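Local atomic coordinates of ketosynthase (Streptomyces sp. MSC090213JE08, PDB entry 6KXD), a protein that probably contributes to 3-oxoacyl-[acyl-carrier-protein] synthase activity as part of the ishigamide ketosynthase/chain length factor of a highly reducing type II polyketide synthase. Residues 36-44 with 335-345; 85-96 with 156-165. All blocks are in the same frame, centred on the assembly; numbering follows the deposited sequence.

Contact 1 (36-44 with 335-345)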
loop_
_atom_site.group_PDB
_atom_site.type_symbol
_atom_site.label_atom_id
_atom_site.label_comp_id
_atom_site.label_asym_id
_atom_site.label_seq_id
_atom_site.Cartn_x
_atom_site.Cartn_y
_atom_site.Cartn_z
ATOM N N ALA B 36 -19.379 -20.390 0.615
ATOM C CA ALA B 36 -20.558 -21.163 0.154
ATOM C C ALA B 36 -21.643 -20.198 -0.324
ATOM O O ALA B 36 -22.227 -20.391 -1.401
ATOM C CB ALA B 36 -21.073 -22.057 1.257
ATOM N N GLU B 37 -21.914 -19.156 0.473
ATOM C CA GLU B 37 -22.953 -18.213 0.133
ATOM C C GLU B 37 -22.544 -17.512 -1.174
ATOM O O GLU B 37 -23.388 -17.216 -2.002
ATOM C CB GLU B 37 -23.218 -17.155 1.216
ATOM C CG GLU B 37 -24.060 -17.637 2.402
ATOM C CD GLU B 37 -23.272 -18.501 3.372
ATOM O OE1 GLU B 37 -23.881 -18.977 4.367
ATOM O OE2 GLU B 37 -22.047 -18.717 3.127
ATOM N N PHE B 38 -21.253 -17.166 -1.298
ATOM C CA PHE B 38 -20.763 -16.450 -2.491
ATOM C C PHE B 38 -20.967 -17.342 -3.723
ATOM O O PHE B 38 -21.485 -16.924 -4.797
ATOM C CB PHE B 38 -19.284 -16.110 -2.332
ATOM C CG PHE B 38 -18.760 -15.253 -3.443
ATOM C CD1 PHE B 38 -18.955 -13.877 -3.424
ATOM C CD2 PHE B 38 -18.129 -15.822 -4.543
ATOM C CE1 PHE B 38 -18.502 -13.093 -4.482
ATOM C CE2 PHE B 38 -17.669 -15.038 -5.586
ATOM C CZ PHE B 38 -17.861 -13.682 -5.557
ATOM N N ALA B 39 -20.539 -18.592 -3.568
ATOM C CA ALA B 39 -20.600 -19.585 -4.642
ATOM C C ALA B 39 -22.067 -19.791 -5.061
ATOM O O ALA B 39 -22.421 -19.770 -6.257
ATOM C CB ALA B 39 -19.950 -20.871 -4.170
ATOM N N ALA B 40 -22.939 -19.943 -4.072
ATOM C CA ALA B 40 -24.378 -20.068 -4.331
ATOM C C ALA B 40 -24.883 -18.855 -5.120
ATOM O O ALA B 40 -25.573 -19.005 -6.139
ATOM C CB ALA B 40 -25.128 -20.267 -3.041
ATOM N N GLY B 41 -24.495 -17.649 -4.701
ATOM C CA GLY B 41 -24.995 -16.410 -5.322
ATOM C C GLY B 41 -24.506 -16.256 -6.756
ATOM O O GLY B 41 -25.249 -15.813 -7.657
ATOM N N VAL B 42 -23.235 -16.610 -6.965
ATOM C CA VAL B 42 -22.618 -16.471 -8.263
ATOM C C VAL B 42 -23.255 -17.461 -9.247
ATOM O O VAL B 42 -23.532 -17.144 -10.417
ATOM C CB VAL B 42 -21.095 -16.672 -8.191
ATOM C CG1 VAL B 42 -20.521 -16.986 -9.567
ATOM C CG2 VAL B 42 -20.433 -15.445 -7.582
ATOM N N ARG B 43 -23.438 -18.689 -8.790
ATOM C CA ARG B 43 -23.926 -19.736 -9.662
ATOM C C ARG B 43 -25.379 -19.445 -10.004
ATOM O O ARG B 43 -25.819 -19.757 -11.093
ATOM C CB ARG B 43 -23.773 -21.076 -8.959
ATOM C CG ARG B 43 -22.367 -21.649 -9.060
ATOM C CD ARG B 43 -22.251 -22.642 -7.943
ATOM N NE ARG B 43 -20.910 -23.138 -7.804
ATOM C CZ ARG B 43 -20.515 -23.822 -6.768
ATOM N NH1 ARG B 43 -21.423 -24.320 -5.945
ATOM N NH2 ARG B 43 -19.219 -24.000 -6.575
ATOM N N ALA B 44 -26.098 -18.856 -9.046
ATOM C CA ALA B 44 -27.512 -18.542 -9.219
ATOM C C ALA B 44 -27.695 -17.256 -10.024
ATOM O O ALA B 44 -28.838 -16.964 -10.412
ATOM C CB ALA B 44 -28.164 -18.410 -7.868
ATOM N N PHE B 335 -13.571 -10.645 -5.859
ATOM C CA PHE B 335 -14.882 -11.214 -6.127
ATOM C C PHE B 335 -14.893 -11.786 -7.538
ATOM O O PHE B 335 -15.415 -12.869 -7.737
ATOM C CB PHE B 335 -15.990 -10.211 -5.942
ATOM C CG PHE B 335 -16.309 -9.867 -4.520
ATOM C CD1 PHE B 335 -15.796 -10.619 -3.476
ATOM C CD2 PHE B 335 -17.150 -8.828 -4.238
ATOM C CE1 PHE B 335 -16.112 -10.307 -2.166
ATOM C CE2 PHE B 335 -17.455 -8.508 -2.928
ATOM C CZ PHE B 335 -16.968 -9.279 -1.908
ATOM N N GLN B 336 -14.149 -11.154 -8.454
ATOM C CA GLN B 336 -14.119 -11.651 -9.833
ATOM C C GLN B 336 -13.425 -13.016 -9.934
ATOM O O GLN B 336 -13.953 -13.941 -10.571
ATOM C CB GLN B 336 -13.472 -10.628 -10.755
ATOM C CG GLN B 336 -14.367 -9.426 -10.919
ATOM C CD GLN B 336 -13.583 -8.285 -11.491
ATOM O OE1 GLN B 336 -13.397 -7.260 -10.872
ATOM N NE2 GLN B 336 -13.106 -8.480 -12.694
ATOM N N ILE B 337 -12.268 -13.123 -9.286
ATOM C CA ILE B 337 -11.525 -14.329 -9.217
ATOM C C ILE B 337 -12.370 -15.374 -8.482
ATOM O O ILE B 337 -12.507 -16.470 -8.949
ATOM C CB ILE B 337 -10.154 -14.105 -8.574
ATOM C CG1 ILE B 337 -9.251 -13.237 -9.459
ATOM C CG2 ILE B 337 -9.534 -15.451 -8.288
ATOM C CD1 ILE B 337 -7.980 -12.813 -8.804
ATOM N N ALA B 338 -12.950 -15.025 -7.342
ATOM C CA ALA B 338 -13.836 -15.942 -6.605
ATOM C C ALA B 338 -15.026 -16.408 -7.457
ATOM O O ALA B 338 -15.390 -17.593 -7.371
ATOM C CB ALA B 338 -14.304 -15.338 -5.324
ATOM N N ALA B 339 -15.631 -15.518 -8.249
ATOM C CA ALA B 339 -16.726 -15.907 -9.115
ATOM C C ALA B 339 -16.245 -16.967 -10.118
ATOM O O ALA B 339 -16.965 -17.916 -10.403
ATOM C CB ALA B 339 -17.331 -14.715 -9.790
ATOM N N VAL B 340 -15.044 -16.802 -10.669
ATOM C CA VAL B 340 -14.465 -17.785 -11.556
ATOM C C VAL B 340 -14.316 -19.124 -10.829
ATOM O O VAL B 340 -14.705 -20.172 -11.378
ATOM C CB VAL B 340 -13.129 -17.337 -12.166
ATOM C CG1 VAL B 340 -12.448 -18.486 -12.873
ATOM C CG2 VAL B 340 -13.293 -16.156 -13.109
ATOM N N LEU B 341 -13.804 -19.099 -9.592
ATOM C CA LEU B 341 -13.580 -20.316 -8.879
ATOM C C LEU B 341 -14.923 -20.986 -8.531
ATOM O O LEU B 341 -15.021 -22.231 -8.590
ATOM C CB LEU B 341 -12.791 -20.030 -7.602
ATOM C CG LEU B 341 -11.414 -19.406 -7.818
ATOM C CD1 LEU B 341 -10.729 -19.097 -6.491
ATOM C CD2 LEU B 341 -10.560 -20.306 -8.644
ATOM N N ALA B 342 -15.921 -20.170 -8.175
ATOM C CA ALA B 342 -17.262 -20.615 -7.860
ATOM C C ALA B 342 -17.924 -21.286 -9.077
ATOM O O ALA B 342 -18.576 -22.350 -8.937
ATOM C CB ALA B 342 -18.091 -19.469 -7.359
ATOM N N ALA B 343 -17.818 -20.638 -10.239
ATOM C CA ALA B 343 -18.319 -21.146 -11.523
ATOM C C ALA B 343 -17.632 -22.468 -11.871
ATOM O O ALA B 343 -18.273 -23.409 -12.415
ATOM C CB ALA B 343 -18.056 -20.151 -12.610
ATOM N N ALA B 344 -16.327 -22.535 -11.580
ATOM C CA ALA B 344 -15.517 -23.673 -11.915
ATOM C C ALA B 344 -15.807 -24.859 -10.975
ATOM O O ALA B 344 -15.824 -25.964 -11.435
ATOM C CB ALA B 344 -14.052 -23.323 -11.922
ATOM N N GLU B 345 -15.938 -24.612 -9.662
ATOM C CA GLU B 345 -16.085 -25.658 -8.673
ATOM C C GLU B 345 -17.376 -26.437 -9.000
ATOM O O GLU B 345 -18.411 -25.853 -9.404
ATOM C CB GLU B 345 -16.138 -25.084 -7.244
ATOM C CG GLU B 345 -16.545 -26.073 -6.150
ATOM C CD GLU B 345 -17.499 -25.487 -5.101
ATOM O OE1 GLU B 345 -17.131 -24.455 -4.475
ATOM O OE2 GLU B 345 -18.646 -26.014 -4.956
#

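Contact 2 (85-96 with 156-165)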
loop_
_atom_site.group_PDB
_atom_site.type_symbol
_atom_site.label_atom_id
_atom_site.label_comp_id
_atom_site.label_asym_id
_atom_site.label_seq_id
_atom_site.Cartn_x
_atom_site.Cartn_y
_atom_site.Cartn_z
ATOM N N ASP B 85 -13.564 -1.228 12.810
ATOM C CA ASP B 85 -14.125 -0.789 11.546
ATOM C C ASP B 85 -14.627 -2.003 10.764
ATOM O O ASP B 85 -14.101 -3.129 10.832
ATOM C CB ASP B 85 -13.101 -0.007 10.734
ATOM C CG ASP B 85 -11.882 -0.852 10.433
ATOM O OD1 ASP B 85 -11.245 -1.341 11.382
ATOM O OD2 ASP B 85 -11.601 -1.061 9.227
ATOM N N ARG B 86 -15.628 -1.756 9.939
ATOM C CA ARG B 86 -16.265 -2.777 9.204
ATOM C C ARG B 86 -15.259 -3.410 8.227
ATOM O O ARG B 86 -15.310 -4.593 8.027
ATOM C CB ARG B 86 -17.486 -2.183 8.530
ATOM C CG ARG B 86 -18.346 -3.181 7.789
ATOM C CD ARG B 86 -19.563 -2.418 7.330
ATOM N NE ARG B 86 -20.492 -3.260 6.637
ATOM C CZ ARG B 86 -21.402 -4.021 7.221
ATOM N NH1 ARG B 86 -21.516 -4.013 8.541
ATOM N NH2 ARG B 86 -22.176 -4.799 6.486
ATOM N N LEU B 87 -14.345 -2.615 7.664
ATOM C CA LEU B 87 -13.401 -3.103 6.682
ATOM C C LEU B 87 -12.572 -4.212 7.323
ATOM O O LEU B 87 -12.520 -5.358 6.829
ATOM C CB LEU B 87 -12.513 -1.967 6.187
ATOM C CG LEU B 87 -11.370 -2.411 5.279
ATOM C CD1 LEU B 87 -11.934 -3.027 4.000
ATOM C CD2 LEU B 87 -10.458 -1.249 4.971
ATOM N N THR B 88 -12.029 -3.895 8.495
ATOM C CA THR B 88 -11.251 -4.857 9.219
ATOM C C THR B 88 -12.105 -6.072 9.524
ATOM O O THR B 88 -11.615 -7.225 9.383
ATOM C CB THR B 88 -10.646 -4.296 10.501
ATOM O OG1 THR B 88 -9.637 -3.338 10.190
ATOM C CG2 THR B 88 -10.042 -5.392 11.361
ATOM N N ALA B 89 -13.324 -5.841 9.974
ATOM C CA ALA B 89 -14.195 -6.954 10.357
ATOM C C ALA B 89 -14.420 -7.876 9.166
ATOM O O ALA B 89 -14.360 -9.096 9.292
ATOM C CB ALA B 89 -15.503 -6.443 10.886
ATOM N N LEU B 90 -14.669 -7.282 8.001
ATOM C CA LEU B 90 -14.912 -8.117 6.840
ATOM C C LEU B 90 -13.698 -8.975 6.503
ATOM O O LEU B 90 -13.844 -10.152 6.101
ATOM C CB LEU B 90 -15.221 -7.220 5.656
ATOM C CG LEU B 90 -16.577 -6.539 5.733
ATOM C CD1 LEU B 90 -16.576 -5.427 4.711
ATOM C CD2 LEU B 90 -17.708 -7.506 5.520
ATOM N N ALA B 91 -12.512 -8.362 6.560
ATOM C CA ALA B 91 -11.262 -9.033 6.289
ATOM C C ALA B 91 -11.089 -10.172 7.282
ATOM O O ALA B 91 -10.647 -11.280 6.903
ATOM C CB ALA B 91 -10.090 -8.103 6.379
ATOM N N LEU B 92 -11.422 -9.898 8.552
ATOM C CA LEU B 92 -11.157 -10.935 9.602
ATOM C C LEU B 92 -12.076 -12.129 9.384
ATOM O O LEU B 92 -11.602 -13.262 9.487
ATOM C CB LEU B 92 -11.332 -10.381 11.010
ATOM C CG LEU B 92 -10.304 -9.329 11.416
ATOM C CD1 LEU B 92 -10.513 -8.869 12.855
ATOM C CD2 LEU B 92 -8.897 -9.812 11.219
ATOM N N VAL B 93 -13.340 -11.848 9.102
ATOM C CA VAL B 93 -14.293 -12.911 8.891
ATOM C C VAL B 93 -13.866 -13.683 7.647
ATOM O O VAL B 93 -13.834 -14.886 7.649
ATOM C CB VAL B 93 -15.735 -12.416 8.785
ATOM C CG1 VAL B 93 -16.656 -13.589 8.419
ATOM C CG2 VAL B 93 -16.190 -11.781 10.084
ATOM N N ALA B 94 -13.389 -12.971 6.635
ATOM C CA ALA B 94 -12.966 -13.677 5.459
ATOM C C ALA B 94 -11.754 -14.558 5.777
ATOM O O ALA B 94 -11.622 -15.667 5.233
ATOM C CB ALA B 94 -12.675 -12.718 4.336
ATOM N N SER B 95 -10.838 -14.053 6.628
ATOM C CA SER B 95 -9.617 -14.773 6.952
ATOM C C SER B 95 -9.960 -16.097 7.628
ATOM O O SER B 95 -9.249 -17.045 7.415
ATOM C CB SER B 95 -8.626 -13.982 7.772
ATOM O OG SER B 95 -9.048 -13.748 9.091
ATOM N N ASP B 96 -10.951 -16.064 8.504
ATOM C CA ASP B 96 -11.418 -17.253 9.199
ATOM C C ASP B 96 -11.960 -18.286 8.208
ATOM O O ASP B 96 -11.650 -19.475 8.338
ATOM C CB ASP B 96 -12.508 -16.904 10.199
ATOM C CG ASP B 96 -11.965 -16.340 11.500
ATOM O OD1 ASP B 96 -10.753 -16.050 11.558
ATOM O OD2 ASP B 96 -12.788 -16.158 12.417
ATOM N N HIS B 156 -4.522 -1.550 8.688
ATOM C CA HIS B 156 -5.022 -2.181 9.883
ATOM C C HIS B 156 -5.669 -3.544 9.594
ATOM O O HIS B 156 -5.450 -4.465 10.379
ATOM C CB HIS B 156 -6.039 -1.344 10.622
ATOM C CG HIS B 156 -6.424 -2.011 11.891
ATOM N ND1 HIS B 156 -7.569 -2.776 12.010
ATOM C CD2 HIS B 156 -5.768 -2.102 13.075
ATOM C CE1 HIS B 156 -7.617 -3.265 13.259
ATOM N NE2 HIS B 156 -6.563 -2.859 13.914
ATOM N N ALA B 157 -6.479 -3.665 8.539
ATOM C CA ALA B 157 -7.124 -4.968 8.256
ATOM C C ALA B 157 -6.067 -6.069 8.059
ATOM O O ALA B 157 -6.185 -7.184 8.643
ATOM C CB ALA B 157 -8.090 -4.876 7.086
ATOM N N ALA B 158 -4.987 -5.794 7.303
ATOM C CA ALA B 158 -3.993 -6.781 7.015
ATOM C C ALA B 158 -3.274 -7.170 8.321
ATOM O O ALA B 158 -3.037 -8.335 8.574
ATOM C CB ALA B 158 -3.061 -6.279 5.937
ATOM N N GLY B 159 -2.936 -6.155 9.114
ATOM C CA GLY B 159 -2.276 -6.294 10.405
ATOM C C GLY B 159 -3.133 -7.061 11.392
ATOM O O GLY B 159 -2.618 -7.931 12.125
ATOM N N ALA B 160 -4.427 -6.728 11.437
ATOM C CA ALA B 160 -5.392 -7.422 12.303
ATOM C C ALA B 160 -5.461 -8.908 11.937
ATOM O O ALA B 160 -5.585 -9.779 12.831
ATOM C CB ALA B 160 -6.763 -6.823 12.248
ATOM N N THR B 161 -5.447 -9.192 10.637
ATOM C CA THR B 161 -5.494 -10.588 10.165
ATOM C C THR B 161 -4.302 -11.334 10.739
ATOM O O THR B 161 -4.426 -12.472 11.218
ATOM C CB THR B 161 -5.526 -10.613 8.636
ATOM O OG1 THR B 161 -6.663 -9.874 8.216
ATOM C CG2 THR B 161 -5.597 -12.006 8.072
ATOM N N ALA B 162 -3.149 -10.683 10.718
ATOM C CA ALA B 162 -1.897 -11.276 11.221
ATOM C C ALA B 162 -1.954 -11.482 12.726
ATOM O O ALA B 162 -1.484 -12.535 13.200
ATOM C CB ALA B 162 -0.735 -10.428 10.831
ATOM N N ILE B 163 -2.547 -10.528 13.450
ATOM C CA ILE B 163 -2.680 -10.655 14.917
ATOM C C ILE B 163 -3.583 -11.849 15.177
ATOM O O ILE B 163 -3.255 -12.706 15.968
ATOM C CB ILE B 163 -3.233 -9.383 15.571
ATOM C CG1 ILE B 163 -2.174 -8.277 15.519
ATOM C CG2 ILE B 163 -3.744 -9.618 16.997
ATOM C CD1 ILE B 163 -2.761 -6.920 15.740
ATOM N N ARG B 164 -4.702 -11.886 14.447
ATOM C CA ARG B 164 -5.725 -12.883 14.642
ATOM C C ARG B 164 -5.177 -14.308 14.423
ATOM O O ARG B 164 -5.515 -15.170 15.180
ATOM C CB ARG B 164 -6.910 -12.625 13.720
ATOM C CG ARG B 164 -8.067 -13.578 13.960
ATOM C CD ARG B 164 -9.270 -13.144 13.168
ATOM N NE ARG B 164 -10.433 -13.958 13.450
ATOM C CZ ARG B 164 -11.210 -13.775 14.476
ATOM N NH1 ARG B 164 -10.871 -12.869 15.381
ATOM N NH2 ARG B 164 -12.272 -14.532 14.638
ATOM N N HIS B 165 -4.345 -14.532 13.397
ATOM C CA HIS B 165 -3.919 -15.859 12.991
ATOM C C HIS B 165 -2.436 -16.086 13.240
ATOM O O HIS B 165 -1.848 -17.015 12.651
ATOM C CB HIS B 165 -4.253 -16.089 11.527
ATOM C CG HIS B 165 -5.717 -16.066 11.325
ATOM N ND1 HIS B 165 -6.561 -17.072 11.834
ATOM C CD2 HIS B 165 -6.502 -15.163 10.719
ATOM C CE1 HIS B 165 -7.801 -16.764 11.541
ATOM N NE2 HIS B 165 -7.797 -15.566 10.872
#

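Contact 1 (36-44 with 335-345)
Phe38 drives the far end of its ring against residues 335-339 of helix 332-344. Its CZ lies 3.4 Å from Phe335 O, and CE2 is equally close to Ala339 N, both near the ring plane, while Ala338 CB meets CE2 from an oblique direction. The rim atom on the other side of CZ, Phe38 CE1, rests over one face of the Phe335 ring, 3.8 Å from Phe335 CD1; with the ring planes of Phe38 and Phe335 at 38°, the pair is neither stacked nor edge-to-face. One turn on, both Val42 methyls straddle Ala339 CB, and Ala39 CB stands 3.9 Å from Ala342 CB. These small residues bring the CA atoms of Ala39 and Ala342 to 4.7 Å and the segment axes to 8.8 Å, at a crossing angle of -78°. In this thiolase fold, helix 332-344 is a core helix: Ala338 and Leu341 touch Trp25 of strand 20-29, while Ile337 and Val340 face strands 354-360 and 365-373. Arg43 closes the outer end. Its CG sits beside the backbone N (chi1 -82°), and the extended chain carries NE to Ala342 O, a 2.7 Å hydrogen bond lying in the guanidinium plane but above the carbonyl plane. Ala39 CB supports one guanidinium face. Glu345, just past the helix, forms a salt bridge with Arg43 NH2, whose modelled position is less certain.

Contact 2 (85-96 with 156-165)
The His165 ring meets segment 85-96 edge-on, with Ser95 OG and Asp96 OD1 both near its plane, which fixes its rotation; NE2 donates to Ser95 OG (2.8 Å), and Arg164 CG covers one face, 3.7 Å above the plane and offset toward the rim. The His156 ring also presents an edge: ND1 donates to Thr88 OG1 (2.8 Å), which lies exactly in the ring plane, and the Phe151 ring meets this imidazole. The Arg164 guanidinium is gripped side-on, NE to Asp96 OD1 and NH2 to Asp96 OD2, each 2.8 Å. The two planes are only 26° apart, and the NE bond is nearly straight. Arg164 reaches this far because CG is anti to its backbone N (chi1 -175°) and the chain runs extended. Replacing Arg164 by an alanine would probably leave the Asp96 carboxylate without its paired donors and take away the CG that lies on one face of the His165 ring.

Between these polar ends the axes of segments 86-96 and 156-165, at 40° to each other, pack closely, with alanines at the nearest points: Ala91 CB lies 3.9 Å from Ala157 CB, and Thr88 CG2 lies 3.7 Å from Ala160 CB. Leu92 CD2 rests on the Ala160-Thr161 peptide. This helix pair belongs to the N-terminal ketoacyl-synthase region; Leu90 and Ala94 back onto strand 229-240, and Ala162 and Ile163 pack on the other chain of the assembly.

The hydroxyls of Thr88 and Ser95 each accept from a histidine and donate onward: Thr88 OG1 to Asp85 OD1, whose partner oxygen OD2 caps Thr88 N, and Ser95 OG to Leu92 O (2.6 Å). These directions are consistent with a proton on His156 ND1 and on His165 NE2.

Overall arrangement
From the N terminus the chain lays down strand 20-29 and then segment 36-44, whose partner, 335-345, comes only after 290 intervening residues, so contact 1 closes a very long loop. Within that loop, 85-96 and 156-165 meet across 59 residues; contact 2 is thus nested, and the two loops do not cross. Their centres lie 22 Å apart and their nearest atoms about 8 Å, without touching. Strand 20-29 links them: Trp25 and Ser29 meet residues of contact 1, whereas Ser26 and Val28 meet those of contact 2, an alternation consistent with opposite faces of the strand. Contact 1 joins the start of the chain to its C-terminal part; contact 2 joins helices near the partner chain.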